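Local coordinates for CLIP-associating protein 2 (Mus musculus, PDB 3WOZ) that probably binds tubulin through TOG domains built of HEAT repeats and so contributes to the control of microtubule dynamics, at residues A[4-16]-A[37-50]. Sequence-based numbering, arbitrary orientation.
Sequences TEDVAEVLNRCAS and RTLSRIELKRLCEI
Helix 7-14 and the first turns of helix 41-54 (residues 41-50) run side by side at the N-terminal end of the helical array, these segments nearly parallel (12°) with axes 10.3 Å apart, and meet through Leu11, a knob set among Glu43, Arg46, Leu47 and Ile50. Its two methyls part: CD1 rests 3.7 Å from the backbone O of Glu43, while CD2 crosses the Leu47 side chain near CB and CD1. Further along both helices, Ile50 meets Leu11 O and CB with its CD1, and its CG2 branch touches Cys14 CB at 3.9 Å. This is the layered packing of an alpha-solenoid of HEAT repeats: neighbouring helices on one side of the array, while helix 19-34 packs against both, its Leu29 meeting Val10 and Leu47. One turn earlier in the helix, Val7 divides its branches. CG1 lies 3.4 Å from Glu43 OE1 and also touches Leu39 CD2; CG2 sits over one face of the Arg37 guanidinium, displaced from the middle of the group. Bends at chi2 and chi3 bring that guanidinium to Glu5 O, bonded by NH1 at 3.0 Å in the carbonyl plane and weakly by NE. Glu43 also closes a capping box with Ser40: its OE2 takes Ser40 N at 2.6 Å in an almost straight bond (177°), and Ser40 OG accepts from Glu43 N. On the more exposed flank, Arg46, extended from CG to NE, places NH2 2.7 Å from Asn12 OD1, and Ile50 CD1 lies over the centre of the Arg46 guanidinium.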
loop_
_atom_site.group_PDB
_atom_site.type_symbol
_atom_site.label_atom_id
_atom_site.label_comp_id
_atom_site.label_asym_id
_atom_site.label_seq_id
_atom_site.Cartn_x
_atom_site.Cartn_y
_atom_site.Cartn_z
ATOM N N THR A 4 6.023 31.833 -1.397
ATOM C CA THR A 4 7.073 30.911 -0.872
ATOM C C THR A 4 6.629 30.219 0.428
ATOM O O THR A 4 6.953 29.046 0.653
ATOM C CB THR A 4 8.434 31.646 -0.674
ATOM O OG1 THR A 4 8.792 32.333 -1.880
ATOM C CG2 THR A 4 9.549 30.663 -0.318
ATOM N N GLU A 5 5.880 30.940 1.266
ATOM C CA GLU A 5 5.438 30.414 2.567
ATOM C C GLU A 5 3.914 30.411 2.763
ATOM O O GLU A 5 3.423 30.033 3.831
ATOM C CB GLU A 5 6.135 31.151 3.725
ATOM C CG GLU A 5 5.712 32.610 3.927
ATOM C CD GLU A 5 6.590 33.607 3.180
ATOM O OE1 GLU A 5 6.820 33.431 1.963
ATOM O OE2 GLU A 5 7.044 34.582 3.819
ATOM N N ASP A 6 3.175 30.830 1.740
ATOM C CA ASP A 6 1.713 30.802 1.778
ATOM C C ASP A 6 1.198 29.417 1.387
ATOM O O ASP A 6 1.523 28.913 0.307
ATOM C CB ASP A 6 1.131 31.867 0.841
ATOM C CG ASP A 6 -0.380 31.966 0.931
ATOM O OD1 ASP A 6 -0.893 32.345 2.007
ATOM O OD2 ASP A 6 -1.058 31.671 -0.076
ATOM N N VAL A 7 0.390 28.815 2.261
ATOM C CA VAL A 7 -0.120 27.453 2.052
ATOM C C VAL A 7 -0.999 27.330 0.802
ATOM O O VAL A 7 -0.755 26.464 -0.046
ATOM C CB VAL A 7 -0.868 26.905 3.298
ATOM C CG1 VAL A 7 -1.513 25.557 2.989
ATOM C CG2 VAL A 7 0.087 26.770 4.475
ATOM N N ALA A 8 -2.007 28.196 0.692
ATOM C CA ALA A 8 -2.918 28.186 -0.457
ATOM C C ALA A 8 -2.162 28.265 -1.787
ATOM O O ALA A 8 -2.495 27.558 -2.737
ATOM C CB ALA A 8 -3.935 29.316 -0.344
ATOM N N GLU A 9 -1.135 29.111 -1.830
ATOM C CA GLU A 9 -0.308 29.291 -3.024
ATOM C C GLU A 9 0.597 28.089 -3.312
ATOM O O GLU A 9 0.760 27.703 -4.469
ATOM C CB GLU A 9 0.520 30.582 -2.919
ATOM C CG GLU A 9 1.459 30.860 -4.101
ATOM C CD GLU A 9 0.746 31.336 -5.367
ATOM O OE1 GLU A 9 -0.395 30.898 -5.640
ATOM O OE2 GLU A 9 1.342 32.156 -6.102
ATOM N N VAL A 10 1.191 27.518 -2.263
ATOM C CA VAL A 10 2.009 26.314 -2.407
ATOM C C VAL A 10 1.176 25.195 -3.031
ATOM O O VAL A 10 1.613 24.548 -3.984
ATOM C CB VAL A 10 2.637 25.864 -1.059
ATOM C CG1 VAL A 10 3.105 24.414 -1.125
ATOM C CG2 VAL A 10 3.800 26.766 -0.684
ATOM N N LEU A 11 -0.035 25.005 -2.509
ATOM C CA LEU A 11 -0.952 23.986 -3.012
ATOM C C LEU A 11 -1.405 24.295 -4.437
ATOM O O LEU A 11 -1.578 23.378 -5.243
ATOM C CB LEU A 11 -2.151 23.811 -2.070
ATOM C CG LEU A 11 -1.854 23.317 -0.644
ATOM C CD1 LEU A 11 -3.133 23.193 0.171
ATOM C CD2 LEU A 11 -1.098 21.991 -0.646
ATOM N N ASN A 12 -1.573 25.584 -4.742
ATOM C CA ASN A 12 -1.872 26.038 -6.105
ATOM C C ASN A 12 -0.785 25.633 -7.099
ATOM O O ASN A 12 -1.086 25.162 -8.194
ATOM C CB ASN A 12 -2.066 27.562 -6.153
ATOM C CG ASN A 12 -3.429 28.009 -5.636
ATOM O OD1 ASN A 12 -4.371 27.219 -5.533
ATOM N ND2 ASN A 12 -3.537 29.292 -5.315
ATOM N N ARG A 13 0.471 25.818 -6.704
ATOM C CA ARG A 13 1.614 25.464 -7.544
ATOM C C ARG A 13 1.726 23.948 -7.753
ATOM O O ARG A 13 2.091 23.498 -8.838
ATOM C CB ARG A 13 2.913 26.033 -6.962
ATOM C CG ARG A 13 3.014 27.552 -7.018
ATOM C CD ARG A 13 4.217 28.061 -6.237
ATOM N NE ARG A 13 4.376 29.508 -6.390
ATOM C CZ ARG A 13 5.414 30.215 -5.943
ATOM N NH1 ARG A 13 6.414 29.623 -5.297
ATOM N NH2 ARG A 13 5.452 31.529 -6.147
ATOM N N CYS A 14 1.393 23.175 -6.721
ATOM C CA CYS A 14 1.352 21.714 -6.818
ATOM C C CYS A 14 0.254 21.221 -7.759
ATOM O O CYS A 14 0.404 20.177 -8.398
ATOM C CB CYS A 14 1.151 21.085 -5.439
ATOM S SG CYS A 14 2.518 21.318 -4.303
ATOM N N ALA A 15 -0.845 21.972 -7.830
ATOM C CA ALA A 15 -1.988 21.620 -8.669
ATOM C C ALA A 15 -1.862 22.144 -10.104
ATOM O O ALA A 15 -2.724 21.871 -10.944
ATOM C CB ALA A 15 -3.286 22.117 -8.032
ATOM N N SER A 16 -0.792 22.885 -10.380
ATOM C CA SER A 16 -0.565 23.478 -11.698
ATOM C C SER A 16 -0.400 22.438 -12.800
ATOM O O SER A 16 0.186 21.379 -12.585
ATOM C CB SER A 16 0.667 24.386 -11.672
ATOM O OG SER A 16 0.948 24.901 -12.963
ATOM N N ARG A 37 5.033 23.941 9.527
ATOM C CA ARG A 37 3.959 24.882 9.251
ATOM C C ARG A 37 2.699 24.043 9.090
ATOM O O ARG A 37 2.556 23.293 8.121
ATOM C CB ARG A 37 4.274 25.681 7.982
ATOM C CG ARG A 37 3.165 26.602 7.482
ATOM C CD ARG A 37 3.345 28.052 7.931
ATOM N NE ARG A 37 2.828 28.986 6.925
ATOM C CZ ARG A 37 1.538 29.263 6.731
ATOM N NH1 ARG A 37 1.178 30.121 5.783
ATOM N NH2 ARG A 37 0.599 28.683 7.474
ATOM N N THR A 38 1.798 24.143 10.058
ATOM C CA THR A 38 0.655 23.236 10.115
ATOM C C THR A 38 -0.463 23.619 9.153
ATOM O O THR A 38 -0.686 24.800 8.863
ATOM C CB THR A 38 0.089 23.110 11.543
ATOM O OG1 THR A 38 0.045 24.404 12.155
ATOM C CG2 THR A 38 0.954 22.176 12.383
ATOM N N LEU A 39 -1.161 22.598 8.669
ATOM C CA LEU A 39 -2.261 22.781 7.736
ATOM C C LEU A 39 -3.597 22.737 8.463
ATOM O O LEU A 39 -3.734 22.069 9.489
ATOM C CB LEU A 39 -2.221 21.699 6.650
ATOM C CG LEU A 39 -0.902 21.451 5.906
ATOM C CD1 LEU A 39 -1.032 20.232 5.011
ATOM C CD2 LEU A 39 -0.476 22.661 5.094
ATOM N N SER A 40 -4.577 23.461 7.932
ATOM C CA SER A 40 -5.955 23.330 8.385
ATOM C C SER A 40 -6.535 22.037 7.815
ATOM O O SER A 40 -5.901 21.369 6.988
ATOM C CB SER A 40 -6.793 24.534 7.950
ATOM O OG SER A 40 -7.419 24.303 6.700
ATOM N N ARG A 41 -7.739 21.696 8.261
ATOM C CA ARG A 41 -8.396 20.457 7.866
ATOM C C ARG A 41 -8.741 20.447 6.378
ATOM O O ARG A 41 -8.523 19.437 5.701
ATOM C CB ARG A 41 -9.649 20.231 8.710
ATOM C CG ARG A 41 -10.182 18.812 8.690
ATOM C CD ARG A 41 -11.600 18.759 9.237
ATOM N NE ARG A 41 -11.662 19.124 10.654
ATOM C CZ ARG A 41 -11.857 18.260 11.648
ATOM N NH1 ARG A 41 -11.896 18.695 12.900
ATOM N NH2 ARG A 41 -12.016 16.965 11.395
ATOM N N ILE A 42 -9.267 21.562 5.867
ATOM C CA ILE A 42 -9.613 21.649 4.443
ATOM C C ILE A 42 -8.371 21.772 3.554
ATOM O O ILE A 42 -8.397 21.368 2.394
ATOM C CB ILE A 42 -10.645 22.773 4.099
ATOM C CG1 ILE A 42 -9.975 24.143 3.983
ATOM C CG2 ILE A 42 -11.821 22.788 5.079
ATOM C CD1 ILE A 42 -10.432 24.934 2.765
ATOM N N GLU A 43 -7.295 22.328 4.102
ATOM C CA GLU A 43 -6.025 22.396 3.386
ATOM C C GLU A 43 -5.451 20.992 3.203
ATOM O O GLU A 43 -5.023 20.633 2.101
ATOM C CB GLU A 43 -5.029 23.298 4.119
ATOM C CG GLU A 43 -5.327 24.792 3.978
ATOM C CD GLU A 43 -4.489 25.661 4.906
ATOM O OE1 GLU A 43 -4.237 26.831 4.552
ATOM O OE2 GLU A 43 -4.083 25.178 5.985
ATOM N N LEU A 44 -5.468 20.207 4.281
ATOM C CA LEU A 44 -5.018 18.818 4.250
ATOM C C LEU A 44 -5.856 17.990 3.280
ATOM O O LEU A 44 -5.317 17.181 2.526
ATOM C CB LEU A 44 -5.056 18.193 5.651
ATOM C CG LEU A 44 -4.678 16.709 5.747
ATOM C CD1 LEU A 44 -3.174 16.527 5.610
ATOM C CD2 LEU A 44 -5.174 16.088 7.041
ATOM N N LYS A 45 -7.172 18.199 3.308
ATOM C CA LYS A 45 -8.089 17.532 2.389
ATOM C C LYS A 45 -7.734 17.857 0.933
ATOM O O LYS A 45 -7.667 16.961 0.092
ATOM C CB LYS A 45 -9.536 17.920 2.698
ATOM C CG LYS A 45 -10.581 17.207 1.849
ATOM C CD LYS A 45 -11.983 17.715 2.169
ATOM C CE LYS A 45 -13.034 17.055 1.282
ATOM N NZ LYS A 45 -13.169 15.595 1.560
ATOM N N ARG A 46 -7.493 19.135 0.654
ATOM C CA ARG A 46 -7.089 19.584 -0.677
ATOM C C ARG A 46 -5.736 18.993 -1.097
ATOM O O ARG A 46 -5.562 18.592 -2.251
ATOM C CB ARG A 46 -7.069 21.116 -0.748
ATOM C CG ARG A 46 -6.476 21.694 -2.032
ATOM C CD ARG A 46 -7.058 23.065 -2.336
ATOM N NE ARG A 46 -6.159 23.914 -3.124
ATOM C CZ ARG A 46 -6.010 23.848 -4.446
ATOM N NH1 ARG A 46 -6.686 22.951 -5.158
ATOM N NH2 ARG A 46 -5.174 24.677 -5.056
ATOM N N LEU A 47 -4.792 18.932 -0.158
ATOM C CA LEU A 47 -3.477 18.354 -0.434
ATOM C C LEU A 47 -3.569 16.858 -0.755
ATOM O O LEU A 47 -2.881 16.373 -1.657
ATOM C CB LEU A 47 -2.499 18.618 0.722
ATOM C CG LEU A 47 -1.084 18.018 0.662
ATOM C CD1 LEU A 47 -0.422 18.222 -0.702
ATOM C CD2 LEU A 47 -0.225 18.606 1.759
ATOM N N CYS A 48 -4.418 16.141 -0.021
ATOM C CA CYS A 48 -4.671 14.731 -0.296
ATOM C C CYS A 48 -5.250 14.518 -1.691
ATOM O O CYS A 48 -4.927 13.535 -2.354
ATOM C CB CYS A 48 -5.596 14.128 0.753
ATOM S SG CYS A 48 -4.786 13.892 2.327
ATOM N N GLU A 49 -6.094 15.451 -2.123
ATOM C CA GLU A 49 -6.699 15.403 -3.455
ATOM C C GLU A 49 -5.668 15.681 -4.547
ATOM O O GLU A 49 -5.686 15.040 -5.603
ATOM C CB GLU A 49 -7.883 16.370 -3.542
ATOM C CG GLU A 49 -9.081 15.921 -2.701
ATOM C CD GLU A 49 -10.130 17.005 -2.503
ATOM O OE1 GLU A 49 -9.941 18.139 -3.002
ATOM O OE2 GLU A 49 -11.148 16.718 -1.839
ATOM N N ILE A 50 -4.771 16.628 -4.277
ATOM C CA ILE A 50 -3.636 16.921 -5.152
ATOM C C ILE A 50 -2.681 15.725 -5.256
ATOM O O ILE A 50 -2.231 15.376 -6.348
ATOM C CB ILE A 50 -2.864 18.173 -4.667
ATOM C CG1 ILE A 50 -3.702 19.438 -4.908
ATOM C CG2 ILE A 50 -1.500 18.287 -5.365
ATOM C CD1 ILE A 50 -3.215 20.673 -4.147
#